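Local atomic coordinates of novel Thermotoga maritima enzyme TM1112 (Thermotoga maritima, PDB entry 1O5U), a protein that is of unknown function but has the cupin beta-barrel fold and is thought to be an enzyme. Residues K59-T64 with R87-E92. Numbering follows the deposited sequence.
Sequences KVEVTT and RWKVLE
Trp88 lies against two valines of strand 59-64, and its side chain can be followed outward. With CG anti to the carbonyl carbon and beside the backbone N (chi1 -83°), the indole is laid alongside both valines. CB just reaches Val60 CG1; CG and CD2 run past the same methyl, and the closest approach is Val60 CG1 to Trp88 CE3, 3.5 Å, at an oblique angle to the ring. Farther round, Trp88 CZ3 meets Val60 CG2 at 3.9 Å. On the pyrrole side, Val62 CG2 sits over one face in a CH-pi contact, 4.0 Å from the centroid of the five-membered ring, while NE1 makes a weak hydrogen bond to Tyr47 OH. Phe43 and Trp36 also meet this indole, and an unidentified bound molecule lies next to it, consistent with a pocket in the cupin barrel. Cutting Trp88 back to an alanine is likely to open a gap beside Val60 and leave Val62 CG2 without its aromatic partner. The antiparallel strands themselves are joined by paired backbone bonds, Glu61 with Lys89 and Thr63 with Arg87. At Lys59 a classic beta bulge interrupts the register: Lys59 O accepts from both Leu91 N (2.8 Å) and Glu92 N (3.1 Å), just where the chain turns toward strand 93-100. On the other face, Glu61 and Lys89 extend side by side. One water links them, donating to Glu61 OE1 and accepting from Lys89 NZ. Leu91 CD1 packs against the carboxylate, 3.5 Å from Glu61 CD.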
ATOM      1  N   LYS A  59      -8.284  -5.248   1.048  1.00 37.43           N
ATOM      2  CA  LYS A  59      -8.957  -3.946   0.860  1.00 36.91           C
ATOM      3  C   LYS A  59      -8.689  -3.156   2.109  1.00 37.97           C
ATOM      4  O   LYS A  59      -8.949  -3.632   3.231  1.00 36.37           O
ATOM      5  CB  LYS A  59     -10.448  -4.085   0.673  1.00 38.39           C
ATOM      6  CG  LYS A  59     -11.173  -2.720   0.489  1.00 37.86           C
ATOM      7  CD  LYS A  59     -12.631  -2.860   0.317  1.00 38.80           C
ATOM      8  CE  LYS A  59     -13.238  -1.540  -0.029  1.00 41.86           C
ATOM      9  NZ  LYS A  59     -14.770  -1.651  -0.217  1.00 40.80           N
ATOM     10  N   VAL A  60      -8.210  -1.926   1.928  1.00 37.55           N
ATOM     11  CA  VAL A  60      -7.854  -1.047   3.017  1.00 38.20           C
ATOM     12  C   VAL A  60      -8.352   0.349   2.725  1.00 38.46           C
ATOM     13  O   VAL A  60      -8.263   0.781   1.578  1.00 39.15           O
ATOM     14  CB  VAL A  60      -6.330  -0.948   3.187  1.00 39.81           C
ATOM     15  CG1 VAL A  60      -5.966  -0.168   4.435  1.00 41.61           C
ATOM     16  CG2 VAL A  60      -5.721  -2.334   3.257  1.00 40.57           C
ATOM     17  N   GLU A  61      -8.907   1.012   3.738  1.00 37.73           N
ATOM     18  CA  GLU A  61      -9.256   2.448   3.677  1.00 38.90           C
ATOM     19  C   GLU A  61      -8.094   3.187   4.395  1.00 38.61           C
ATOM     20  O   GLU A  61      -7.860   2.911   5.565  1.00 37.45           O
ATOM     21  CB  GLU A  61     -10.565   2.747   4.410  1.00 40.13           C
ATOM     22  CG  GLU A  61     -11.846   2.291   3.678  1.00 43.23           C
ATOM     23  CD  GLU A  61     -13.142   2.350   4.514  1.00 44.30           C
ATOM     24  OE1 GLU A  61     -13.094   2.436   5.779  1.00 47.06           O
ATOM     25  OE2 GLU A  61     -14.264   2.229   3.902  1.00 46.90           O
ATOM     26  N   VAL A  62      -7.403   4.093   3.711  1.00 37.23           N
ATOM     27  CA  VAL A  62      -6.323   4.877   4.367  1.00 38.44           C
ATOM     28  C   VAL A  62      -6.827   6.332   4.532  1.00 38.46           C
ATOM     29  O   VAL A  62      -7.388   6.883   3.622  1.00 37.48           O
ATOM     30  CB  VAL A  62      -5.037   4.785   3.561  1.00 39.01           C
ATOM     31  CG1 VAL A  62      -3.968   5.647   4.118  1.00 40.63           C
ATOM     32  CG2 VAL A  62      -4.567   3.348   3.443  1.00 40.47           C
ATOM     33  N   THR A  63      -6.683   6.920   5.727  1.00 38.13           N
ATOM     34  CA  THR A  63      -7.009   8.315   5.973  1.00 37.25           C
ATOM     35  C   THR A  63      -5.721   8.963   6.448  1.00 36.92           C
ATOM     36  O   THR A  63      -5.167   8.539   7.459  1.00 35.61           O
ATOM     37  CB  THR A  63      -8.071   8.446   7.067  1.00 37.54           C
ATOM     38  OG1 THR A  63      -9.256   7.735   6.653  1.00 39.12           O
ATOM     39  CG2 THR A  63      -8.517   9.870   7.206  1.00 38.84           C
ATOM     40  N   THR A  64      -5.267   9.977   5.729  1.00 36.20           N
ATOM     41  CA  THR A  64      -4.032  10.661   6.088  1.00 36.68           C
ATOM     42  C   THR A  64      -4.267  11.604   7.270  1.00 36.24           C
ATOM     43  O   THR A  64      -5.407  11.910   7.639  1.00 35.38           O
ATOM     44  CB  THR A  64      -3.438  11.409   4.910  1.00 36.29           C
ATOM     45  OG1 THR A  64      -4.268  12.511   4.530  1.00 37.11           O
ATOM     46  CG2 THR A  64      -3.339  10.548   3.720  1.00 36.92           C
ATOM     47  N   ARG A  87      -3.788   6.591   8.993  1.00 39.60           N
ATOM     48  CA  ARG A  87      -4.409   5.470   9.682  1.00 39.67           C
ATOM     49  C   ARG A  87      -4.890   4.512   8.629  1.00 38.58           C
ATOM     50  O   ARG A  87      -5.506   4.934   7.656  1.00 36.21           O
ATOM     51  CB  ARG A  87      -5.580   5.953  10.506  1.00 39.88           C
ATOM     52  CG  ARG A  87      -6.204   4.884  11.399  1.00 41.52           C
ATOM     53  CD  ARG A  87      -6.875   5.489  12.603  1.00 44.42           C
ATOM     54  NE  ARG A  87      -7.464   4.495  13.501  1.00 47.92           N
ATOM     55  CZ  ARG A  87      -6.854   3.955  14.566  1.00 48.54           C
ATOM     56  NH1 ARG A  87      -5.626   4.284  14.897  1.00 49.05           N
ATOM     57  NH2 ARG A  87      -7.498   3.066  15.305  1.00 49.00           N
ATOM     58  N   TRP A  88      -4.538   3.244   8.802  1.00 38.80           N
ATOM     59  CA  TRP A  88      -5.015   2.137   8.007  1.00 38.53           C
ATOM     60  C   TRP A  88      -6.234   1.488   8.643  1.00 39.01           C
ATOM     61  O   TRP A  88      -6.231   1.190   9.846  1.00 37.71           O
ATOM     62  CB  TRP A  88      -3.919   1.055   7.881  1.00 38.92           C
ATOM     63  CG  TRP A  88      -2.893   1.303   6.799  1.00 37.84           C
ATOM     64  CD1 TRP A  88      -2.210   2.448   6.584  1.00 37.96           C
ATOM     65  CD2 TRP A  88      -2.436   0.370   5.817  1.00 39.39           C
ATOM     66  NE1 TRP A  88      -1.359   2.295   5.512  1.00 39.12           N
ATOM     67  CE2 TRP A  88      -1.469   1.026   5.026  1.00 39.18           C
ATOM     68  CE3 TRP A  88      -2.712  -0.970   5.539  1.00 40.17           C
ATOM     69  CZ2 TRP A  88      -0.862   0.421   3.969  1.00 40.05           C
ATOM     70  CZ3 TRP A  88      -2.074  -1.571   4.504  1.00 38.45           C
ATOM     71  CH2 TRP A  88      -1.165  -0.888   3.721  1.00 40.16           C
ATOM     72  N   LYS A  89      -7.268   1.249   7.840  1.00 38.10           N
ATOM     73  CA  LYS A  89      -8.409   0.409   8.252  1.00 38.44           C
ATOM     74  C   LYS A  89      -8.501  -0.750   7.295  1.00 38.33           C
ATOM     75  O   LYS A  89      -8.906  -0.579   6.123  1.00 38.21           O
ATOM     76  CB  LYS A  89      -9.713   1.204   8.232  1.00 39.07           C
ATOM     77  CG  LYS A  89     -10.871   0.429   8.857  1.00 41.40           C
ATOM     78  CD  LYS A  89     -12.092   1.258   9.056  1.00 42.12           C
ATOM     79  CE  LYS A  89     -13.191   0.393   9.673  1.00 44.74           C
ATOM     80  NZ  LYS A  89     -14.517   1.089   9.744  1.00 45.95           N
ATOM     81  N   VAL A  90      -8.048  -1.906   7.747  1.00 36.65           N
ATOM     82  CA  VAL A  90      -7.979  -3.083   6.905  1.00 36.49           C
ATOM     83  C   VAL A  90      -9.382  -3.730   6.936  1.00 36.03           C
ATOM     84  O   VAL A  90      -9.842  -4.209   7.957  1.00 37.66           O
ATOM     85  CB  VAL A  90      -6.950  -4.088   7.411  1.00 35.83           C
ATOM     86  CG1 VAL A  90      -7.041  -5.381   6.585  1.00 37.28           C
ATOM     87  CG2 VAL A  90      -5.507  -3.518   7.420  1.00 38.00           C
ATOM     88  N   LEU A  91     -10.092  -3.672   5.821  1.00 35.94           N
ATOM     89  CA  LEU A  91     -11.465  -4.152   5.752  1.00 36.71           C
ATOM     90  C   LEU A  91     -11.536  -5.613   5.309  1.00 36.71           C
ATOM     91  O   LEU A  91     -12.428  -6.367   5.748  1.00 37.68           O
ATOM     92  CB  LEU A  91     -12.233  -3.294   4.747  1.00 36.64           C
ATOM     93  CG  LEU A  91     -12.392  -1.816   5.110  1.00 38.82           C
ATOM     94  CD1 LEU A  91     -13.003  -1.089   3.945  1.00 42.90           C
ATOM     95  CD2 LEU A  91     -13.209  -1.614   6.363  1.00 39.60           C
ATOM     96  N   GLU A  92     -10.645  -5.978   4.397  1.00 37.15           N
ATOM     97  CA  GLU A  92     -10.443  -7.383   4.009  1.00 37.87           C
ATOM     98  C   GLU A  92      -8.987  -7.713   4.204  1.00 37.43           C
ATOM     99  O   GLU A  92      -8.121  -6.928   3.800  1.00 36.59           O
ATOM    100  CB  GLU A  92     -10.866  -7.589   2.562  1.00 38.58           C
ATOM    101  CG  GLU A  92     -12.339  -7.252   2.337  1.00 41.24           C
ATOM    102  CD  GLU A  92     -12.718  -7.244   0.881  1.00 42.52           C
ATOM    103  OE1 GLU A  92     -11.900  -7.656   0.030  1.00 48.78           O
ATOM    104  OE2 GLU A  92     -13.852  -6.794   0.609  1.00 46.60           O
TER
HETATM  105  O   HOH W   1     -15.295   1.956   7.458  1.00 46.62           O